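Local coordinates for protein acarbose Kinase Mak1 (Uncultured bacterium, PDB 6WB4) that probably phosphorylates the antidiabetic drug acarbose at the expense of ATP, as a pfkB-family (ribokinase-like) carbohydrate kinase of the human microbiome, at residues Gly213-Val218 with Gln225-Met230. Numbering follows the deposited sequence.
With ATP (adenosine-5'-triphosphate), chain H.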
# COMPACT_ATOMS: atom_id res chain seq x y z
N GLY B 213 -20.73 22.30 -24.81
CA GLY B 213 -19.67 23.13 -25.32
C GLY B 213 -18.44 22.30 -25.63
O GLY B 213 -17.86 22.39 -26.72
N VAL B 214 -18.02 21.50 -24.66
CA VAL B 214 -16.87 20.62 -24.82
C VAL B 214 -17.07 19.64 -25.98
O VAL B 214 -16.15 19.42 -26.78
CB VAL B 214 -16.59 19.84 -23.53
CG1 VAL B 214 -15.47 18.84 -23.75
CG2 VAL B 214 -16.23 20.80 -22.41
N VAL B 215 -18.27 19.07 -26.09
CA VAL B 215 -18.57 18.16 -27.19
C VAL B 215 -18.42 18.85 -28.54
O VAL B 215 -17.77 18.33 -29.46
CB VAL B 215 -20.00 17.58 -27.10
CG1 VAL B 215 -20.34 16.83 -28.37
CG2 VAL B 215 -20.15 16.68 -25.89
N ALA B 216 -19.00 20.05 -28.65
CA ALA B 216 -18.95 20.83 -29.89
C ALA B 216 -17.50 21.12 -30.26
O ALA B 216 -17.10 21.01 -31.42
CB ALA B 216 -19.73 22.11 -29.74
N ASP B 217 -16.73 21.50 -29.25
CA ASP B 217 -15.31 21.72 -29.42
C ASP B 217 -14.61 20.47 -29.95
O ASP B 217 -13.79 20.56 -30.86
CB ASP B 217 -14.69 22.15 -28.09
CG ASP B 217 -13.20 22.36 -28.20
OD1 ASP B 217 -12.76 23.13 -29.08
OD2 ASP B 217 -12.46 21.73 -27.40
N VAL B 218 -14.97 19.31 -29.40
CA VAL B 218 -14.33 18.05 -29.80
C VAL B 218 -14.56 17.70 -31.28
O VAL B 218 -13.63 17.28 -31.97
CB VAL B 218 -14.82 16.87 -28.91
CG1 VAL B 218 -14.41 15.51 -29.49
CG2 VAL B 218 -14.30 17.04 -27.49
N GLN B 225 -16.06 10.46 -34.18
CA GLN B 225 -17.33 10.18 -34.84
C GLN B 225 -18.48 10.37 -33.87
O GLN B 225 -19.60 10.71 -34.26
CB GLN B 225 -17.36 8.76 -35.40
CG GLN B 225 -16.34 8.48 -36.48
CD GLN B 225 -16.23 7.01 -36.80
OE1 GLN B 225 -17.14 6.23 -36.50
NE2 GLN B 225 -15.11 6.61 -37.40
N PHE B 226 -18.20 10.15 -32.59
CA PHE B 226 -19.17 10.44 -31.54
C PHE B 226 -18.48 10.63 -30.19
O PHE B 226 -17.31 10.31 -30.04
CB PHE B 226 -20.21 9.31 -31.45
CG PHE B 226 -19.62 7.93 -31.45
CD1 PHE B 226 -19.20 7.34 -30.27
CD2 PHE B 226 -19.48 7.22 -32.64
CE1 PHE B 226 -18.65 6.07 -30.28
CE2 PHE B 226 -18.93 5.95 -32.64
CZ PHE B 226 -18.52 5.38 -31.46
N VAL B 227 -19.22 11.16 -29.22
CA VAL B 227 -18.66 11.36 -27.89
C VAL B 227 -19.59 10.75 -26.86
O VAL B 227 -20.77 11.10 -26.79
CB VAL B 227 -18.44 12.85 -27.55
CG1 VAL B 227 -18.02 13.01 -26.10
CG2 VAL B 227 -17.39 13.46 -28.48
N VAL B 228 -19.07 9.83 -26.07
CA VAL B 228 -19.88 9.21 -25.03
C VAL B 228 -19.58 9.80 -23.66
O VAL B 228 -18.47 9.66 -23.14
CB VAL B 228 -19.65 7.69 -24.97
CG1 VAL B 228 -20.52 7.07 -23.89
CG2 VAL B 228 -19.94 7.07 -26.33
N VAL B 229 -20.58 10.46 -23.09
CA VAL B 229 -20.45 11.02 -21.75
C VAL B 229 -21.10 10.10 -20.76
O VAL B 229 -22.30 9.82 -20.85
CB VAL B 229 -21.07 12.42 -21.65
CG1 VAL B 229 -20.82 13.01 -20.27
CG2 VAL B 229 -20.50 13.34 -22.73
N MSE B 230 -20.32 9.63 -19.80
CA MSE B 230 -20.83 8.74 -18.78
C MSE B 230 -21.16 9.52 -17.51
O MSE B 230 -20.41 10.43 -17.12
CB MSE B 230 -19.83 7.62 -18.51
CG MSE B 230 -19.83 6.58 -19.63
SE MSE B 230 -18.16 5.62 -19.86
CE MSE B 230 -16.99 7.17 -20.06
PG ATP H . -13.80 5.42 -13.70
O1G ATP H . -14.02 5.12 -12.24
O2G ATP H . -13.23 6.79 -13.99
O3G ATP H . -13.14 4.30 -14.47
PB ATP H . -16.31 6.67 -13.93
O1B ATP H . -16.39 6.77 -12.42
O2B ATP H . -15.97 7.89 -14.75
O3B ATP H . -15.29 5.48 -14.31
PA ATP H . -19.12 6.74 -14.14
O1A ATP H . -19.19 8.08 -14.85
O2A ATP H . -19.35 6.68 -12.64
O3A ATP H . -17.70 6.06 -14.47
O5' ATP H . -20.14 5.72 -14.86
C5' ATP H . -19.78 5.08 -16.09
C4' ATP H . -20.92 4.26 -16.68
O4' ATP H . -21.16 3.08 -15.90
C3' ATP H . -22.24 5.02 -16.74
O3' ATP H . -22.48 5.52 -18.06
C2' ATP H . -23.30 4.02 -16.36
O2' ATP H . -23.98 3.52 -17.52
C1' ATP H . -22.56 2.89 -15.65
N9 ATP H . -22.82 3.12 -14.21
C8 ATP H . -21.96 3.68 -13.34
N7 ATP H . -22.50 3.77 -12.10
C5 ATP H . -23.74 3.25 -12.18
C6 ATP H . -24.86 3.02 -11.23
N6 ATP H . -24.74 3.38 -9.93
N1 ATP H . -25.98 2.45 -11.72
C2 ATP H . -26.10 2.09 -13.01
N3 ATP H . -25.13 2.26 -13.92
C4 ATP H . -23.95 2.82 -13.57
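Val227 meets two valines of the helix at once, giving one methyl to each. Its CG2 faces CG1 of Val218 tip to tip at 3.8 Å, while its CG1 approaches CG2 of Val215 more loosely, at 4.2 Å. Branching at CB gives the fork, and the rotamer of Val227 aims it: CG1, anti to the backbone N (chi1 173°), goes to Val215, and CG2, beside that N, goes to Val218. Val215 and Val218, three residues apart, project from the same face of the helix, and the backbones come nearest where the CA atoms of Val215 and Val227 are 6.8 Å apart. Beta-branching suits Val227 to the extended strand; in the helix, valine offers a compact, apolar surface that packs close to a sheet without polar groups to satisfy. All three are buried, and the contact is purely apolar.

Val215 also touches Trp239 of the adjoining strand 236-240, so the helix covers more than one strand. Phe226 and Val228 serve the other face, where Val228 packs on Phe269 and Phe273 of helix 265-280. At the strand's C-terminal end, Met230, present as selenomethionine for labelling, lies against the ATP ribose near O3' and C5', as part of the nucleotide pocket. Strand 200-204, helix 211-221 and strand 226-230 form a beta-alpha-beta crossover of the ribokinase-like fold, its last strand carrying the chain from the helix-packed segment to the ATP site.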